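Local coordinates for protein AvGluR1 ligand binding domain (Adineta vaga, PDB 4IO6) that probably works as a ligand-gated ion channel of the glutamate receptor family, this portion being the ligand-binding domain, which binds L-glutamate and here holds methionine, at residues Ser106-Met111 and Gly199-Lys204. Numbering follows the deposited sequence. Where two conformers were deposited one is given.
Sequences SMRILM and GEDFDK
Met107 and Phe202 form an antiparallel hydrogen-bonded pair: Met107 N reaches Phe202 O at 2.8 Å, nearly straight at 173°, and Phe202 N returns to Met107 O at 3.0 Å. With Phe202 CG set between its backbone N and carbonyl carbon (chi1 58°), the ring folds back over the partner strand. Met107 CB sits over one face, 3.8 Å from the Phe202 centroid, a CH-pi contact; Met107 SD, 5.2 Å from that centroid, adds an oblique Met-aromatic contact. Ile109 CG1 approaches Phe202 CE1 at 3.9 Å, the side chains crossing at roughly a right angle. With a leucine here, Met107 CB would lose its aromatic face and a gap would probably open beside Ile109 CG1. Bent at chi2 and chi3, Arg108 makes a weak hydrogen bond, NH2 to Gly199 O 2.9 Å at 125°. Asp201 OD1, 3.6 Å from Arg108 NE and 3.2 Å from Arg108 CD, forms a salt bridge without an N-H pointing at it. One water bridges Arg108 NE, Ile109 N and Glu200 O. In the antiparallel sheet of this periplasmic-binding-protein-type clamshell, strands 176-180 and 195-198 also pair with strand 103-112; Phe178 and Tyr144 meet the Phe202 ring, and Met107 touches glutamate-binding Asp180 and the bound methionine.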
ATOM      1  N   SER A 106       1.405  -3.658  -8.895  1.00 13.20           N
ATOM      2  CA  SER A 106       2.483  -3.239  -9.808  1.00 15.22           C
ATOM      3  C   SER A 106       2.029  -3.741 -11.179  1.00 15.06           C
ATOM      4  O   SER A 106       1.042  -4.481 -11.281  1.00 15.88           O
ATOM      5  CB  SER A 106       3.831  -3.830  -9.384  1.00 18.25           C
ATOM      6  OG  SER A 106       3.773  -5.247  -9.297  1.00 20.56           O
ATOM      7  N   MET A 107       2.736  -3.357 -12.242  1.00 13.36           N
ATOM      8  CA  MET A 107       2.404  -3.812 -13.591  1.00 15.32           C
ATOM      9  C   MET A 107       3.439  -4.768 -14.150  1.00 15.90           C
ATOM     10  O   MET A 107       4.603  -4.770 -13.722  1.00 16.03           O
ATOM     11  CB  MET A 107       2.238  -2.610 -14.523  1.00 16.16           C
ATOM     12  CG  MET A 107       0.984  -1.834 -14.229  1.00 18.41           C
ATOM     13  SD  MET A 107       0.639  -0.578 -15.513  1.00 27.19           S
ATOM     14  CE  MET A 107       1.583   0.804 -14.940  1.00 35.41           C
ATOM     15  N   ARG A 108       3.007  -5.581 -15.110  1.00 14.73           N
ATOM     16  CA  ARG A 108       3.877  -6.487 -15.849  1.00 16.89           C
ATOM     17  C   ARG A 108       3.677  -6.288 -17.347  1.00 16.03           C
ATOM     18  O   ARG A 108       2.597  -5.867 -17.785  1.00 16.37           O
ATOM     19  CB  ARG A 108       3.549  -7.962 -15.554  1.00 19.08           C
ATOM     20  CG  ARG A 108       3.670  -8.426 -14.092  1.00 25.09           C
ATOM     21  CD  ARG A 108       5.080  -8.499 -13.559  1.00 24.41           C
ATOM     22  NE  ARG A 108       6.099  -9.144 -14.404  1.00 24.33           N
ATOM     23  CZ  ARG A 108       6.393 -10.442 -14.449  1.00 26.20           C
ATOM     24  NH1 ARG A 108       5.706 -11.328 -13.733  1.00 32.51           N
ATOM     25  NH2 ARG A 108       7.375 -10.863 -15.244  1.00 28.43           N
ATOM     26  N   ILE A 109       4.699  -6.650 -18.118  1.00 17.12           N
ATOM     27  CA  ILE A 109       4.614  -6.727 -19.566  1.00 17.69           C
ATOM     28  C   ILE A 109       4.009  -8.075 -19.979  1.00 18.02           C
ATOM     29  O   ILE A 109       4.476  -9.129 -19.529  1.00 18.58           O
ATOM     30  CB  ILE A 109       5.997  -6.564 -20.191  1.00 22.12           C
ATOM     31  CG1 ILE A 109       6.594  -5.223 -19.766  1.00 21.36           C
ATOM     32  CG2 ILE A 109       5.916  -6.666 -21.707  1.00 22.97           C
ATOM     33  CD1 ILE A 109       8.082  -5.107 -20.033  1.00 27.71           C
ATOM     34  N   LEU A 110       2.954  -8.004 -20.795  1.00 17.58           N
ATOM     35  CA  LEU A 110       2.252  -9.162 -21.371  1.00 18.04           C
ATOM     36  C   LEU A 110       2.642  -9.364 -22.827  1.00 19.16           C
ATOM     37  O   LEU A 110       2.704  -8.398 -23.566  1.00 19.19           O
ATOM     38  CB  LEU A 110       0.756  -8.870 -21.346  1.00 17.20           C
ATOM     39  CG  LEU A 110      -0.144 -10.000 -21.848  1.00 17.71           C
ATOM     40  CD1 LEU A 110      -0.106 -11.233 -20.919  1.00 17.91           C
ATOM     41  CD2 LEU A 110      -1.593  -9.499 -21.976  1.00 17.08           C
ATOM     42  N   MET A 111       2.881 -10.606 -23.233  1.00 20.16           N
ATOM     43  CA  MET A 111       3.301 -10.885 -24.618  1.00 21.42           C
ATOM     44  C   MET A 111       2.960 -12.306 -24.994  1.00 22.33           C
ATOM     45  O   MET A 111       2.624 -13.096 -24.133  1.00 22.11           O
ATOM     46  CB  MET A 111       4.809 -10.671 -24.767  1.00 22.27           C
ATOM     47  CG  MET A 111       5.667 -11.663 -23.982  1.00 22.88           C
ATOM     48  SD  MET A 111       7.424 -11.314 -24.279  1.00 24.14           S
ATOM     49  CE  MET A 111       8.192 -12.786 -23.619  1.00 25.24           C
ATOM     50  N   GLY A 199       9.953  -9.593 -17.705  1.00 29.36           N
ATOM     51  CA  GLY A 199      10.558  -8.400 -17.137  1.00 27.71           C
ATOM     52  C   GLY A 199      10.259  -8.182 -15.663  1.00 28.40           C
ATOM     53  O   GLY A 199       9.461  -8.887 -15.047  1.00 25.51           O
ATOM     54  N   GLU A 200      10.922  -7.177 -15.099  1.00 27.42           N
ATOM     55  CA  GLU A 200      10.687  -6.784 -13.726  1.00 24.86           C
ATOM     56  C   GLU A 200       9.337  -6.097 -13.607  1.00 24.50           C
ATOM     57  O   GLU A 200       8.848  -5.505 -14.572  1.00 26.01           O
ATOM     58  CB  GLU A 200      11.771  -5.811 -13.265  1.00 30.08           C
ATOM     59  CG  GLU A 200      13.113  -6.465 -12.988  1.00 43.24           C
ATOM     60  CD  GLU A 200      13.015  -7.502 -11.878  1.00 56.32           C
ATOM     61  OE1 GLU A 200      12.758  -7.107 -10.715  1.00 63.14           O
ATOM     62  OE2 GLU A 200      13.172  -8.711 -12.171  1.00 63.53           O
ATOM     63  N   ASP A 201       8.752  -6.188 -12.421  0.57 23.87           N
ATOM     64  CA  ASP A 201       7.550  -5.432 -12.109  0.57 24.59           C
ATOM     65  C   ASP A 201       7.881  -3.953 -12.313  0.57 23.35           C
ATOM     66  O   ASP A 201       9.050  -3.541 -12.266  0.57 19.98           O
ATOM     67  CB  ASP A 201       7.087  -5.675 -10.663  0.57 27.81           C
ATOM     68  CG  ASP A 201       7.110  -7.159 -10.263  0.57 35.08           C
ATOM     69  OD1 ASP A 201       7.126  -8.030 -11.158  0.57 40.17           O
ATOM     70  OD2 ASP A 201       7.106  -7.455  -9.047  0.57 40.04           O
ATOM     71  N   PHE A 202       6.864  -3.145 -12.552  1.00 21.23           N
ATOM     72  CA  PHE A 202       7.071  -1.695 -12.610  1.00 20.65           C
ATOM     73  C   PHE A 202       5.829  -0.939 -12.105  1.00 19.75           C
ATOM     74  O   PHE A 202       4.765  -1.499 -11.961  1.00 18.19           O
ATOM     75  CB  PHE A 202       7.473  -1.236 -14.016  1.00 21.27           C
ATOM     76  CG  PHE A 202       6.494  -1.593 -15.098  1.00 19.56           C
ATOM     77  CD1 PHE A 202       6.454  -2.877 -15.620  1.00 23.26           C
ATOM     78  CD2 PHE A 202       5.626  -0.636 -15.611  1.00 19.42           C
ATOM     79  CE1 PHE A 202       5.540  -3.194 -16.613  1.00 20.56           C
ATOM     80  CE2 PHE A 202       4.732  -0.935 -16.599  1.00 21.11           C
ATOM     81  CZ  PHE A 202       4.664  -2.229 -17.091  1.00 20.00           C
ATOM     82  N   ASP A 203       6.005   0.341 -11.808  1.00 19.47           N
ATOM     83  CA  ASP A 203       4.905   1.197 -11.356  1.00 17.62           C
ATOM     84  C   ASP A 203       4.206   0.661 -10.108  1.00 18.84           C
ATOM     85  O   ASP A 203       2.971   0.481 -10.074  1.00 17.85           O
ATOM     86  CB  ASP A 203       3.902   1.430 -12.492  1.00 19.77           C
ATOM     87  CG  ASP A 203       3.063   2.665 -12.280  1.00 25.76           C
ATOM     88  OD1 ASP A 203       3.657   3.707 -11.947  1.00 24.91           O
ATOM     89  OD2 ASP A 203       1.816   2.585 -12.428  1.00 26.09           O
ATOM     90  N   LYS A 204       4.991   0.416  -9.065  1.00 19.34           N
ATOM     91  CA  LYS A 204       4.419  -0.030  -7.799  1.00 16.07           C
ATOM     92  C   LYS A 204       3.373   0.992  -7.367  1.00 18.22           C
ATOM     93  O   LYS A 204       3.593   2.231  -7.441  1.00 19.96           O
ATOM     94  CB  LYS A 204       5.513  -0.162  -6.736  1.00 23.13           C
ATOM     95  CG  LYS A 204       6.702  -1.009  -7.146  1.00 38.55           C
ATOM     96  CD  LYS A 204       6.650  -2.415  -6.580  1.00 48.78           C
ATOM     97  CE  LYS A 204       8.063  -2.990  -6.422  1.00 53.40           C
ATOM     98  NZ  LYS A 204       8.884  -2.879  -7.663  1.00 57.50           N
TER
HETATM   99  O   HOH W   1       7.106  -7.008 -16.104  1.00 23.17           O